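Local coordinates for apical membrane antigen AMA1 (Toxoplasma gondii ME49, PDB 4YIV), which probably plays an essential part in host cell invasion, as a microneme protein of the moving junction between the parasite's apical tip and its target cell, at residues Ile113-Met118 against Lys165-Ile170; Thr131-Cys136 against Asp222-Lys227; Leu171-Gln176 against Leu193-Phe198. One frame throughout, in Å; residues are numbered along the deposited sequence.

All three contacts belong to one PAN-type part of this engineered AMA1 ectodomain, which lacks the DII loop. Contact 1 forms the 116-117 edge of a five-stranded antiparallel sheet; contact 2, about 16 Å away between centres, sets the start of helix 132-141 against helix 224-227. Their segments alternate along the chain, and the C136-C168 disulfide and the D132-R166 salt bridge tie helix to sheet. Contact 3, its centre about 20 Å from that of contact 1 and about 27 Å from that of contact 2, begins with 171-176, directly after strand 167-170, and pairs two loop segments lying between the segments of contact 2. Together they join sheet, helix and long loops into one disulfide-braced unit.

Contact 1 of 3, residues Ile113-Met118 against Lys165-Ile170; sequences ISPFPM and KRLCHI
F116 and C168 form an antiparallel hydrogen-bonded pair at the edge of a five-stranded PAN-type sheet, where the short strand 116-117 is the outermost member beside strand 167-170. F116 N donates to C168 O over 2.8 Å, and C168 N returns a bond of 2.9 Å to F116 O. P117, which has no N-H, faces L167 as the adjoining non-hydrogen-bonded pair; M118 N then reaches R166 O at 3.1 Å in a nearly straight bond (168°).

Packing is tight at the S114-P115 end. P115, entered through a cis peptide bond, lies alongside H169 and sets its CB over one face of the imidazole, 3.6 Å from the ring centroid and 19° off the normal, a CH-pi contact. The same P115 CB touches L167 CB at 3.9 Å. With OG trans to the backbone N (chi1 -179°), S114 extends across to I170 N, and OG accepts its hydrogen at 2.8 Å where a strand would use a carbonyl. N102 OD1 bonds both S114 OG and H169 ND1, which helps to fix the turn of the imidazole under the proline.

On the face of the sheet away from P117 and L167, F116 and C168 meet helix 132-141: the F116 ring meets that of F139, and C168 SG is bonded to C136 SG. The R166 end is looser, its arginine partly exposed although M118 is buried. R166 and L167 both face D162 in a G1 beta bulge, and the guanidinium is held by a salt bridge to D132 and a hydrogen bond to E119, a cadmium ligand. M118 crosses this arginine at about a right angle, its CB above one guanidinium face toward the rim and its CG 3.4 Å from R166 NH2.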
# COMPACT_ATOMS: atom_id res chain seq x y z
N ILE A 113 2.26 -25.11 2.28
CA ILE A 113 2.52 -23.95 3.12
C ILE A 113 1.71 -22.70 2.67
O ILE A 113 1.34 -21.87 3.51
CB ILE A 113 4.02 -23.62 3.14
CG1 ILE A 113 4.80 -24.83 3.68
CG2 ILE A 113 4.29 -22.37 4.01
CD1 ILE A 113 6.32 -24.64 3.81
N SER A 114 1.41 -22.58 1.36
CA SER A 114 0.74 -21.38 0.84
C SER A 114 -0.14 -21.66 -0.38
O SER A 114 0.31 -22.31 -1.30
CB SER A 114 1.81 -20.34 0.47
OG SER A 114 1.22 -19.15 -0.02
N PRO A 115 -1.36 -21.09 -0.45
CA PRO A 115 -1.93 -20.16 0.54
C PRO A 115 -2.36 -20.88 1.80
O PRO A 115 -2.64 -22.09 1.78
CB PRO A 115 -3.11 -19.54 -0.20
CG PRO A 115 -3.50 -20.55 -1.21
CD PRO A 115 -2.22 -21.22 -1.62
N PHE A 116 -2.38 -20.16 2.90
CA PHE A 116 -2.64 -20.79 4.18
C PHE A 116 -3.97 -20.25 4.69
O PHE A 116 -4.21 -19.04 4.62
CB PHE A 116 -1.52 -20.54 5.17
CG PHE A 116 -1.55 -21.49 6.35
CD1 PHE A 116 -1.01 -22.77 6.25
CD2 PHE A 116 -2.14 -21.10 7.53
CE1 PHE A 116 -1.05 -23.65 7.32
CE2 PHE A 116 -2.17 -21.97 8.63
CZ PHE A 116 -1.63 -23.24 8.52
N PRO A 117 -4.86 -21.13 5.18
CA PRO A 117 -6.19 -20.64 5.55
C PRO A 117 -6.20 -19.86 6.86
O PRO A 117 -5.63 -20.31 7.85
CB PRO A 117 -7.01 -21.93 5.66
CG PRO A 117 -6.01 -22.93 6.12
CD PRO A 117 -4.72 -22.58 5.43
N MET A 118 -6.88 -18.72 6.86
CA MET A 118 -6.93 -17.86 8.03
C MET A 118 -7.54 -18.60 9.25
O MET A 118 -7.20 -18.31 10.41
CB MET A 118 -7.75 -16.64 7.71
CG MET A 118 -7.89 -15.66 8.86
SD MET A 118 -6.28 -15.06 9.53
CE MET A 118 -5.52 -14.41 8.03
N LYS A 165 -11.35 -14.74 0.06
CA LYS A 165 -11.22 -16.16 0.37
C LYS A 165 -10.63 -16.44 1.74
O LYS A 165 -10.61 -17.58 2.19
CB LYS A 165 -10.38 -16.83 -0.69
CG LYS A 165 -10.96 -16.69 -2.07
CD LYS A 165 -10.22 -17.54 -3.03
CE LYS A 165 -10.92 -17.59 -4.36
NZ LYS A 165 -10.14 -18.48 -5.28
N ARG A 166 -10.16 -15.39 2.41
CA ARG A 166 -9.45 -15.52 3.68
C ARG A 166 -8.31 -16.50 3.59
O ARG A 166 -8.23 -17.45 4.38
CB ARG A 166 -10.41 -15.92 4.82
CG ARG A 166 -11.34 -14.82 5.18
CD ARG A 166 -12.27 -15.21 6.32
NE ARG A 166 -11.66 -15.08 7.64
CZ ARG A 166 -11.71 -16.00 8.60
NH1 ARG A 166 -12.33 -17.16 8.41
NH2 ARG A 166 -11.13 -15.76 9.78
N LEU A 167 -7.41 -16.22 2.64
CA LEU A 167 -6.22 -17.02 2.37
C LEU A 167 -5.00 -16.12 2.44
O LEU A 167 -5.02 -15.03 1.88
CB LEU A 167 -6.27 -17.66 0.98
CG LEU A 167 -7.31 -18.76 0.82
CD1 LEU A 167 -7.31 -19.23 -0.61
CD2 LEU A 167 -7.02 -19.90 1.79
N CYS A 168 -3.95 -16.62 3.07
CA CYS A 168 -2.68 -15.92 3.23
C CYS A 168 -1.64 -16.53 2.27
O CYS A 168 -1.21 -17.67 2.44
CB CYS A 168 -2.22 -16.00 4.68
SG CYS A 168 -0.78 -14.94 5.05
N HIS A 169 -1.30 -15.77 1.24
CA HIS A 169 -0.26 -16.16 0.28
C HIS A 169 1.09 -15.66 0.68
O HIS A 169 1.25 -14.47 0.89
CB HIS A 169 -0.55 -15.58 -1.11
CG HIS A 169 -1.80 -16.12 -1.73
ND1 HIS A 169 -1.80 -17.24 -2.54
CD2 HIS A 169 -3.09 -15.70 -1.66
CE1 HIS A 169 -3.04 -17.49 -2.93
NE2 HIS A 169 -3.84 -16.58 -2.41
N ILE A 170 2.06 -16.56 0.68
CA ILE A 170 3.47 -16.25 0.83
C ILE A 170 4.06 -16.28 -0.56
O ILE A 170 3.94 -17.29 -1.24
CB ILE A 170 4.21 -17.26 1.72
CG1 ILE A 170 3.60 -17.33 3.12
CG2 ILE A 170 5.70 -16.90 1.80
CD1 ILE A 170 3.51 -16.03 3.81

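Contact 2 of 3, residues Thr131-Cys136 against Asp222-Lys227; sequences TDLGRC and DAFISK
The capped N-terminus of helix 132-141 meets the short helix 224-227 here, with T131 at the N-cap set against F224 and I225. T131 OG1 accepts from G134 N at 3.0 Å, the capping bond, while T131 O takes R135 N as the helix begins. The same hydroxyl gives its hydrogen to a water 2.8 Å from T131 OG1, and that water donates to D222 OD1, closing a bridge between the segments. D222 OD1 is also bonded by S130 OG, so this oxygen holds two partners.

Around this polar thread the F224 ring is the main surface met. T131 OG1 lies in the plane of the F224 ring, at its edge, 3.5 Å from F224 CZ. F224 CG sits between its own backbone N and carbonyl carbon (chi1 78°), a setting that carries the ring toward the helix start, against T131 and L133. L133 CD2 comes at the ring obliquely and is 3.8 Å from F224 CE1. G134 has no side chain, and its backbone N comes to 3.9 Å from F224 CE2. T131 CG2 and I225 CD1 meet tip to tip at 3.7 Å, and I225 CG1 stands over one face of the F224 ring, toward its rim.

P60 touches F224 and P356 touches I225, helping to bury the site, whereas D132 points away from helix 224-227 and forms a salt bridge with R135 within its own helix turn. One threonine hydroxyl thus serves three roles: ring-edge neighbour, donor to a bridging water and acceptor for G134 N, the last being the signature of a threonine N-cap.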
# COMPACT_ATOMS: atom_id res chain seq x y z
N THR A 131 -6.13 -8.98 14.32
CA THR A 131 -6.95 -8.82 13.10
C THR A 131 -6.54 -9.88 12.10
O THR A 131 -5.43 -10.41 12.16
CB THR A 131 -6.83 -7.42 12.42
OG1 THR A 131 -5.52 -7.27 11.82
CG2 THR A 131 -7.11 -6.31 13.39
N ASP A 132 -7.44 -10.20 11.17
CA ASP A 132 -7.14 -11.28 10.24
C ASP A 132 -5.99 -10.83 9.36
O ASP A 132 -5.07 -11.61 9.09
CB ASP A 132 -8.36 -11.68 9.39
CG ASP A 132 -9.35 -12.59 10.17
OD1 ASP A 132 -8.98 -13.10 11.25
OD2 ASP A 132 -10.49 -12.79 9.70
N LEU A 133 -6.02 -9.56 8.92
CA LEU A 133 -4.92 -9.07 8.08
C LEU A 133 -3.59 -9.16 8.84
O LEU A 133 -2.55 -9.60 8.31
CB LEU A 133 -5.18 -7.64 7.63
CG LEU A 133 -4.03 -7.01 6.80
CD1 LEU A 133 -3.66 -7.84 5.58
CD2 LEU A 133 -4.41 -5.59 6.33
N GLY A 134 -3.62 -8.77 10.11
CA GLY A 134 -2.45 -8.91 10.96
C GLY A 134 -1.97 -10.33 11.16
O GLY A 134 -0.77 -10.55 11.27
N ARG A 135 -2.89 -11.30 11.22
CA ARG A 135 -2.53 -12.69 11.39
C ARG A 135 -1.78 -13.18 10.16
O ARG A 135 -0.82 -13.97 10.26
CB ARG A 135 -3.78 -13.56 11.62
CG ARG A 135 -4.45 -13.34 12.98
CD ARG A 135 -5.65 -14.29 13.22
NE ARG A 135 -6.15 -13.97 14.56
CZ ARG A 135 -7.14 -13.12 14.82
NH1 ARG A 135 -7.86 -12.56 13.83
NH2 ARG A 135 -7.44 -12.85 16.09
N CYS A 136 -2.19 -12.69 9.01
CA CYS A 136 -1.50 -13.08 7.77
C CYS A 136 -0.08 -12.50 7.76
O CYS A 136 0.91 -13.21 7.51
CB CYS A 136 -2.30 -12.63 6.56
SG CYS A 136 -1.53 -13.00 4.93
N ASP A 222 -0.10 -5.43 15.03
CA ASP A 222 -1.23 -4.58 15.26
C ASP A 222 -0.86 -3.12 14.96
O ASP A 222 -1.67 -2.28 15.02
CB ASP A 222 -1.74 -4.69 16.71
CG ASP A 222 -2.36 -6.04 17.05
OD1 ASP A 222 -3.03 -6.61 16.21
OD2 ASP A 222 -2.18 -6.52 18.14
N ALA A 223 0.39 -2.85 14.63
CA ALA A 223 0.80 -1.47 14.46
C ALA A 223 0.13 -0.75 13.28
O ALA A 223 -0.20 0.45 13.37
CB ALA A 223 2.32 -1.37 14.30
N PHE A 224 -0.10 -1.48 12.18
CA PHE A 224 -0.63 -0.86 10.95
C PHE A 224 -1.98 -0.25 11.18
O PHE A 224 -2.41 0.64 10.43
CB PHE A 224 -0.68 -1.91 9.80
CG PHE A 224 -1.86 -2.87 9.89
CD1 PHE A 224 -3.07 -2.54 9.32
CD2 PHE A 224 -1.74 -4.11 10.54
CE1 PHE A 224 -4.17 -3.39 9.43
CE2 PHE A 224 -2.83 -4.97 10.65
CZ PHE A 224 -4.05 -4.59 10.10
N ILE A 225 -2.71 -0.76 12.18
CA ILE A 225 -4.08 -0.31 12.42
C ILE A 225 -4.13 1.20 12.69
O ILE A 225 -5.04 1.91 12.24
CB ILE A 225 -4.69 -1.11 13.62
CG1 ILE A 225 -4.80 -2.60 13.28
CG2 ILE A 225 -6.08 -0.61 13.98
CD1 ILE A 225 -5.03 -3.48 14.52
N SER A 226 -3.14 1.70 13.42
CA SER A 226 -3.09 3.13 13.76
C SER A 226 -2.04 3.92 12.97
O SER A 226 -2.10 5.14 12.91
CB SER A 226 -2.77 3.31 15.26
OG SER A 226 -1.46 2.83 15.55
N LYS A 227 -1.07 3.23 12.38
CA LYS A 227 0.10 3.92 11.84
C LYS A 227 0.08 4.08 10.34
O LYS A 227 0.97 4.74 9.81
CB LYS A 227 1.36 3.19 12.24
CG LYS A 227 1.61 3.21 13.72
CD LYS A 227 1.62 4.68 14.21
CE LYS A 227 2.48 4.91 15.42
NZ LYS A 227 2.60 6.41 15.67
O HOH W 1 -3.43 -7.01 13.66

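Contact 3 of 3, residues Leu171-Gln176 against Leu193-Phe198; sequences LYVSMQ and LTWYCF
OE1 of Q176 is gripped by two donors, K64 NZ and D40 N, while the backbone of the same residue rests on the rim of the F198 ring. The other end of this amide is held as well: Q176 NE2 donates to S174 O at 3.1 Å, with an angle of 170° at the hydrogen, and the acceptor lies close to the amide plane. Together these bonds fix the rotation of the buried amide; the one to S174 O closes it back on its own segment.

Across the contact, aromatic rings do the touching. Q176 C approaches F198 CE1 to 3.6 Å at the ring edge, near its plane, and M175 CB comes to the same rim, 3.7 Å from F198 CZ. From there the methionine runs on to W195, and its bend at chi3 (-73°) turns the methyl onto the indole. M175 CE stands over one face, 3.6 Å from the centroid of the W195 six-membered ring, 18° off the normal. M175 SD lies farther off above that face, 5.3 Å from the same centroid, so the methyl makes the close touch. V173 CG2 meets the indole at its edge instead, 4.2 Å from W195 CH2.

F198, in strand 198-201, packs its ring edge-to-face with F101 and also touches I66 and L68. C197 beside it is tied to C184 by a disulfide. Two segments of the chain that follows strand 167-170 are thereby joined through side chains, with a Met-aromatic contact between M175 and W195 as the motif.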
# COMPACT_ATOMS: atom_id res chain seq x y z
N LEU A 171 4.68 -15.19 -0.99
CA LEU A 171 5.22 -15.11 -2.34
C LEU A 171 6.71 -15.44 -2.38
O LEU A 171 7.54 -14.66 -1.95
CB LEU A 171 5.00 -13.72 -2.93
CG LEU A 171 3.57 -13.21 -2.99
CD1 LEU A 171 3.53 -11.92 -3.77
CD2 LEU A 171 2.59 -14.25 -3.59
N TYR A 172 7.02 -16.60 -2.92
CA TYR A 172 8.40 -16.99 -3.16
C TYR A 172 9.12 -16.03 -4.11
O TYR A 172 10.31 -15.80 -3.97
CB TYR A 172 8.41 -18.40 -3.72
CG TYR A 172 9.81 -18.94 -3.97
CD1 TYR A 172 10.59 -19.41 -2.92
CD2 TYR A 172 10.34 -18.95 -5.24
CE1 TYR A 172 11.84 -19.90 -3.14
CE2 TYR A 172 11.61 -19.44 -5.48
CZ TYR A 172 12.36 -19.91 -4.41
OH TYR A 172 13.63 -20.40 -4.62
N VAL A 173 8.39 -15.47 -5.08
CA VAL A 173 8.93 -14.42 -5.95
C VAL A 173 8.65 -13.07 -5.30
O VAL A 173 7.51 -12.68 -5.19
CB VAL A 173 8.33 -14.48 -7.36
CG1 VAL A 173 8.88 -13.37 -8.24
CG2 VAL A 173 8.63 -15.80 -8.01
N SER A 174 9.70 -12.39 -4.85
CA SER A 174 9.55 -11.12 -4.17
C SER A 174 9.78 -9.99 -5.15
O SER A 174 9.66 -8.83 -4.80
CB SER A 174 10.52 -11.02 -3.01
OG SER A 174 11.81 -11.29 -3.54
N MET A 175 10.14 -10.32 -6.39
CA MET A 175 10.24 -9.28 -7.42
C MET A 175 8.88 -8.68 -7.67
O MET A 175 7.85 -9.35 -7.50
CB MET A 175 10.79 -9.84 -8.74
CG MET A 175 12.18 -10.43 -8.59
SD MET A 175 12.90 -10.88 -10.19
CE MET A 175 11.96 -12.35 -10.62
N GLN A 176 8.87 -7.41 -8.06
CA GLN A 176 7.62 -6.69 -8.30
C GLN A 176 7.51 -6.01 -9.68
O GLN A 176 6.40 -5.71 -10.16
CB GLN A 176 7.43 -5.67 -7.21
CG GLN A 176 7.10 -6.36 -5.85
CD GLN A 176 7.63 -5.53 -4.67
OE1 GLN A 176 7.11 -4.46 -4.35
NE2 GLN A 176 8.73 -5.99 -4.10
N LEU A 193 13.80 -15.69 -23.70
CA LEU A 193 13.92 -15.26 -22.32
C LEU A 193 13.11 -16.10 -21.34
O LEU A 193 11.96 -16.47 -21.60
CB LEU A 193 13.50 -13.79 -22.19
CG LEU A 193 14.37 -12.80 -22.95
CD1 LEU A 193 13.81 -11.39 -22.79
CD2 LEU A 193 15.81 -12.84 -22.47
N THR A 194 13.72 -16.34 -20.18
CA THR A 194 13.10 -17.15 -19.15
C THR A 194 11.92 -16.42 -18.48
O THR A 194 10.87 -17.03 -18.22
CB THR A 194 14.16 -17.55 -18.06
OG1 THR A 194 15.20 -18.30 -18.70
CG2 THR A 194 13.52 -18.41 -16.99
N TRP A 195 12.09 -15.13 -18.20
CA TRP A 195 11.07 -14.36 -17.50
C TRP A 195 10.15 -13.60 -18.45
O TRP A 195 10.57 -12.98 -19.42
CB TRP A 195 11.72 -13.38 -16.54
CG TRP A 195 12.19 -14.04 -15.28
CD1 TRP A 195 13.46 -14.44 -14.96
CD2 TRP A 195 11.37 -14.41 -14.18
NE1 TRP A 195 13.47 -15.03 -13.72
CE2 TRP A 195 12.19 -15.03 -13.22
CE3 TRP A 195 10.00 -14.27 -13.91
CZ2 TRP A 195 11.70 -15.52 -12.02
CZ3 TRP A 195 9.50 -14.77 -12.70
CH2 TRP A 195 10.36 -15.37 -11.78
N TYR A 196 8.88 -13.66 -18.08
CA TYR A 196 7.86 -12.73 -18.55
C TYR A 196 8.01 -11.41 -17.78
O TYR A 196 8.54 -11.37 -16.67
CB TYR A 196 6.46 -13.32 -18.35
CG TYR A 196 6.26 -13.86 -16.93
CD1 TYR A 196 5.95 -13.00 -15.88
CD2 TYR A 196 6.47 -15.20 -16.65
CE1 TYR A 196 5.81 -13.49 -14.58
CE2 TYR A 196 6.33 -15.72 -15.35
CZ TYR A 196 6.01 -14.85 -14.31
OH TYR A 196 5.89 -15.39 -13.03
N CYS A 197 7.52 -10.35 -18.40
CA CYS A 197 7.52 -9.04 -17.80
C CYS A 197 6.33 -8.97 -16.84
O CYS A 197 5.35 -9.70 -16.98
CB CYS A 197 7.42 -7.95 -18.87
SG CYS A 197 8.92 -7.82 -19.94
N PHE A 198 6.44 -8.07 -15.87
CA PHE A 198 5.37 -7.89 -14.90
C PHE A 198 5.57 -6.56 -14.22
O PHE A 198 6.66 -6.02 -14.23
CB PHE A 198 5.35 -9.03 -13.87
CG PHE A 198 6.69 -9.33 -13.24
CD1 PHE A 198 7.08 -8.69 -12.08
CD2 PHE A 198 7.53 -10.30 -13.79
CE1 PHE A 198 8.32 -8.96 -11.50
CE2 PHE A 198 8.76 -10.59 -13.20
CZ PHE A 198 9.16 -9.92 -12.05